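Local structure of malate dehydrogenase (Entamoeba histolytica, 3I0P) at residues T184-T189 with K204-M209. The protein probably catalyses the NAD-dependent interconversion of malate and oxaloacetate. Sequence-based numbering, arbitrary orientation.
Sequences TSISPT and KSWASM. With NAD (nicotinamide-adenine-dinucleotide), chain B.
S187 lays its CB over one face of the W206 indole, 3.7 Å above the ring plane and displaced toward the rim. Measured to the centroid of the five-membered ring, CB lies 27° off the ring normal, which meets the geometry of a CH-pi contact. I186 approaches the same indole obliquely, the two side chains crossing at about a right angle: its CG2, the branch anti to the backbone N, comes within 3.6 Å of W206 CD1. I186 CD1 lies 4.0 Å from S205 O, a loose contact. A water joins the two backbones, accepting from S187 N at 2.7 Å; it lies 3.1 Å from W206 O, to which it can donate, though other acceptors compete for its protons. Within 184-189, S185 OG bonds to S187 O (2.6 Å), standing 52° out of the carbonyl plane. S187 OG, anti to its own N (chi1 170°), reaches forward to P188 O at 2.8 Å. Both bonds lie within the loop that carries P188, a residue of the NAD pocket, whose CD is 3.3 Å from NAD O2N. The indole's own N-H is used by the second subunit, NE1 donating to V241 O there, and R191 makes a cation-pi contact with the ring. The buried contact thus joins the cofactor-lining loop between strand 178-182 and helix 189-197 to the residues leading into strand 207-209, with F192 of that helix packing on both S187 and W206.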
ATOM      1  N   THR A 184      -1.627   3.332   8.394  1.00 21.12           N
ATOM      2  CA  THR A 184      -2.505   3.634   7.265  1.00 21.79           C
ATOM      3  C   THR A 184      -3.476   4.774   7.598  1.00 22.38           C
ATOM      4  O   THR A 184      -4.156   5.296   6.716  1.00 22.75           O
ATOM      5  CB  THR A 184      -3.256   2.397   6.790  1.00 21.72           C
ATOM      6  OG1 THR A 184      -3.733   1.669   7.928  1.00 22.75           O
ATOM      7  CG2 THR A 184      -2.334   1.496   5.959  1.00 21.17           C
ATOM      8  N   SER A 185      -3.548   5.143   8.876  1.00 22.96           N
ATOM      9  CA  SER A 185      -4.145   6.414   9.289  1.00 23.43           C
ATOM     10  C   SER A 185      -3.074   7.512   9.198  1.00 23.96           C
ATOM     11  O   SER A 185      -1.871   7.218   9.271  1.00 23.98           O
ATOM     12  CB  SER A 185      -4.683   6.314  10.717  1.00 23.15           C
ATOM     13  OG  SER A 185      -3.653   5.972  11.623  1.00 22.87           O
ATOM     14  N   ILE A 186      -3.494   8.765   9.030  1.00 24.39           N
ATOM     15  CA  ILE A 186      -2.535   9.873   8.960  1.00 25.26           C
ATOM     16  C   ILE A 186      -1.595   9.838  10.173  1.00 25.94           C
ATOM     17  O   ILE A 186      -0.375   9.895  10.025  1.00 26.11           O
ATOM     18  CB  ILE A 186      -3.224  11.271   8.836  1.00 25.20           C
ATOM     19  CG1 ILE A 186      -4.122  11.322   7.588  1.00 25.13           C
ATOM     20  CG2 ILE A 186      -2.167  12.388   8.815  1.00 24.87           C
ATOM     21  CD1 ILE A 186      -4.886  12.628   7.385  1.00 24.11           C
ATOM     22  N   SER A 187      -2.184   9.724  11.363  1.00 26.76           N
ATOM     23  CA  SER A 187      -1.440   9.640  12.612  1.00 27.58           C
ATOM     24  C   SER A 187      -1.749   8.347  13.373  1.00 28.23           C
ATOM     25  O   SER A 187      -2.868   7.826  13.288  1.00 27.97           O
ATOM     26  CB  SER A 187      -1.756  10.855  13.494  1.00 27.73           C
ATOM     27  OG  SER A 187      -1.243  10.704  14.807  1.00 27.21           O
ATOM     28  N   PRO A 188      -0.738   7.805  14.087  1.00 29.17           N
ATOM     29  CA  PRO A 188      -0.955   6.775  15.115  1.00 29.98           C
ATOM     30  C   PRO A 188      -1.363   7.384  16.470  1.00 30.71           C
ATOM     31  O   PRO A 188      -1.240   8.595  16.669  1.00 30.48           O
ATOM     32  CB  PRO A 188       0.412   6.086  15.211  1.00 29.91           C
ATOM     33  CG  PRO A 188       1.384   7.121  14.785  1.00 29.51           C
ATOM     34  CD  PRO A 188       0.693   7.947  13.750  1.00 29.04           C
ATOM     35  N   THR A 189      -1.861   6.552  17.384  1.00 31.78           N
ATOM     36  CA  THR A 189      -2.275   7.028  18.710  1.00 32.77           C
ATOM     37  C   THR A 189      -1.069   7.516  19.526  1.00 33.58           C
ATOM     38  O   THR A 189      -1.176   8.479  20.284  1.00 33.93           O
ATOM     39  CB  THR A 189      -2.995   5.938  19.517  1.00 32.61           C
ATOM     40  OG1 THR A 189      -2.081   4.868  19.777  1.00 33.33           O
ATOM     41  CG2 THR A 189      -4.196   5.401  18.768  1.00 31.97           C
ATOM     42  N   LYS A 204      -5.363  19.406  12.582  1.00 47.37           N
ATOM     43  CA  LYS A 204      -6.800  19.308  12.483  1.00 46.55           C
ATOM     44  C   LYS A 204      -7.277  18.132  11.693  1.00 45.95           C
ATOM     45  O   LYS A 204      -8.393  17.709  11.848  1.00 45.80           O
ATOM     46  CB  LYS A 204      -7.327  20.549  11.806  1.00 20.00           C
ATOM     47  N   SER A 205      -6.417  17.614  10.832  1.00 45.18           N
ATOM     48  CA  SER A 205      -6.756  16.510   9.969  1.00 44.20           C
ATOM     49  C   SER A 205      -6.636  15.156  10.634  1.00 43.41           C
ATOM     50  O   SER A 205      -7.222  14.226  10.177  1.00 43.24           O
ATOM     51  CB  SER A 205      -5.924  16.533   8.686  1.00 44.34           C
ATOM     52  OG  SER A 205      -4.551  16.587   8.955  1.00 44.04           O
ATOM     53  N   TRP A 206      -5.889  15.056  11.713  1.00 42.18           N
ATOM     54  CA  TRP A 206      -5.631  13.770  12.317  1.00 41.35           C
ATOM     55  C   TRP A 206      -6.825  13.065  12.949  1.00 41.31           C
ATOM     56  O   TRP A 206      -6.988  11.886  12.833  1.00 41.26           O
ATOM     57  CB  TRP A 206      -4.497  13.877  13.312  1.00 40.88           C
ATOM     58  CG  TRP A 206      -3.283  14.401  12.732  1.00 39.66           C
ATOM     59  CD1 TRP A 206      -3.058  14.647  11.453  1.00 38.59           C
ATOM     60  CD2 TRP A 206      -2.103  14.750  13.416  1.00 38.76           C
ATOM     61  NE1 TRP A 206      -1.819  15.135  11.271  1.00 37.91           N
ATOM     62  CE2 TRP A 206      -1.205  15.203  12.476  1.00 37.90           C
ATOM     63  CE3 TRP A 206      -1.716  14.717  14.744  1.00 38.42           C
ATOM     64  CZ2 TRP A 206       0.038  15.623  12.811  1.00 37.90           C
ATOM     65  CZ3 TRP A 206      -0.487  15.112  15.060  1.00 37.39           C
ATOM     66  CH2 TRP A 206       0.373  15.569  14.115  1.00 37.98           C
ATOM     67  N   ALA A 207      -7.666  13.799  13.626  1.00 41.24           N
ATOM     68  CA  ALA A 207      -8.736  13.182  14.407  1.00 41.01           C
ATOM     69  C   ALA A 207      -9.977  14.062  14.528  1.00 40.97           C
ATOM     70  O   ALA A 207      -9.958  15.244  14.184  1.00 40.85           O
ATOM     71  CB  ALA A 207      -8.221  12.798  15.780  1.00 41.03           C
ATOM     72  N   SER A 208     -11.062  13.463  15.013  1.00 41.01           N
ATOM     73  CA  SER A 208     -12.331  14.153  15.179  1.00 40.93           C
ATOM     74  C   SER A 208     -13.110  13.592  16.363  1.00 41.43           C
ATOM     75  O   SER A 208     -12.965  12.414  16.712  1.00 41.41           O
ATOM     76  CB  SER A 208     -13.169  14.060  13.901  1.00 40.67           C
ATOM     77  OG  SER A 208     -12.646  14.897  12.883  1.00 39.65           O
ATOM     78  N   MET A 209     -13.913  14.446  16.995  1.00 41.95           N
ATOM     79  CA  MET A 209     -14.848  14.004  18.022  1.00 42.59           C
ATOM     80  C   MET A 209     -16.031  13.385  17.298  1.00 42.84           C
ATOM     81  O   MET A 209     -16.230  13.649  16.117  1.00 42.90           O
ATOM     82  CB  MET A 209     -15.309  15.180  18.896  1.00 42.65           C
ATOM     83  CG  MET A 209     -14.279  15.701  19.929  1.00 43.14           C
ATOM     84  SD  MET A 209     -13.863  14.586  21.307  1.00 44.25           S
ATOM     85  CE  MET A 209     -15.478  14.176  21.980  1.00 42.65           C
TER
HETATM   86  PA  NAD B 401       5.350   8.706   9.947  1.00 21.42           P
HETATM   87  O1A NAD B 401       6.374   9.130  10.972  1.00 22.92           O
HETATM   88  O2A NAD B 401       4.254   9.661   9.596  1.00 22.83           O
HETATM   89  O5B NAD B 401       6.175   8.322   8.621  1.00 23.53           O
HETATM   90  C5B NAD B 401       7.301   7.430   8.708  1.00 23.70           C
HETATM   91  C4B NAD B 401       7.742   6.907   7.334  1.00 24.76           C
HETATM   92  O4B NAD B 401       7.659   7.919   6.323  1.00 26.17           O
HETATM   93  C3B NAD B 401       9.189   6.460   7.323  1.00 24.91           C
HETATM   94  O3B NAD B 401       9.327   5.395   6.367  1.00 24.87           O
HETATM   95  C2B NAD B 401       9.942   7.685   6.853  1.00 25.60           C
HETATM   96  O2B NAD B 401      11.177   7.336   6.227  1.00 26.47           O
HETATM   97  C1B NAD B 401       8.969   8.269   5.850  1.00 26.99           C
HETATM   98  N9A NAD B 401       9.065   9.747   5.667  1.00 28.08           N
HETATM   99  C8A NAD B 401       8.841  10.694   6.590  1.00 27.82           C
HETATM  100  N7A NAD B 401       9.002  11.902   6.008  1.00 28.28           N
HETATM  101  C5A NAD B 401       9.319  11.704   4.707  1.00 28.79           C
HETATM  102  C6A NAD B 401       9.596  12.545   3.624  1.00 29.03           C
HETATM  103  N6A NAD B 401       9.587  13.893   3.762  1.00 29.09           N
HETATM  104  N1A NAD B 401       9.893  12.007   2.416  1.00 28.84           N
HETATM  105  C2A NAD B 401       9.918  10.679   2.246  1.00 28.63           C
HETATM  106  N3A NAD B 401       9.650   9.851   3.265  1.00 29.25           N
HETATM  107  C4A NAD B 401       9.352  10.339   4.502  1.00 28.66           C
HETATM  108  O3  NAD B 401       4.712   7.259  10.329  1.00 23.10           O
HETATM  109  PN  NAD B 401       3.705   6.882  11.552  1.00 21.48           P
HETATM  110  O1N NAD B 401       2.395   6.454  10.935  1.00 22.40           O
HETATM  111  O2N NAD B 401       3.738   7.953  12.614  1.00 22.63           O
HETATM  112  O5D NAD B 401       4.377   5.578  12.197  1.00 21.69           O
HETATM  113  C5D NAD B 401       5.475   5.688  13.108  1.00 21.66           C
HETATM  114  C4D NAD B 401       5.818   4.321  13.695  1.00 20.44           C
HETATM  115  O4D NAD B 401       4.724   3.817  14.467  1.00 21.02           O
HETATM  116  C3D NAD B 401       6.095   3.283  12.615  1.00 19.71           C
HETATM  117  O3D NAD B 401       7.391   2.720  12.867  1.00 18.42           O
HETATM  118  C2D NAD B 401       4.967   2.258  12.735  1.00 18.98           C
HETATM  119  O2D NAD B 401       5.339   0.890  12.493  1.00 18.97           O
HETATM  120  C1D NAD B 401       4.555   2.425  14.181  1.00 19.70           C
HETATM  121  N1N NAD B 401       3.192   1.957  14.420  1.00 20.08           N
HETATM  122  C2N NAD B 401       3.024   0.753  15.011  1.00 19.86           C
HETATM  123  C3N NAD B 401       1.739   0.265  15.261  1.00 20.20           C
HETATM  124  C7N NAD B 401       1.532  -1.073  15.914  1.00 20.23           C
HETATM  125  O7N NAD B 401       0.388  -1.460  16.119  1.00 20.91           O
HETATM  126  N7N NAD B 401       2.590  -1.804  16.255  1.00 18.39           N
HETATM  127  C4N NAD B 401       0.634   1.039  14.894  1.00 20.56           C
HETATM  128  C5N NAD B 401       0.837   2.277  14.276  1.00 20.81           C
HETATM  129  C6N NAD B 401       2.140   2.719  14.051  1.00 19.98           C
HETATM  130  O   HOH W   1      -4.890  10.008  11.611  1.00 26.41           O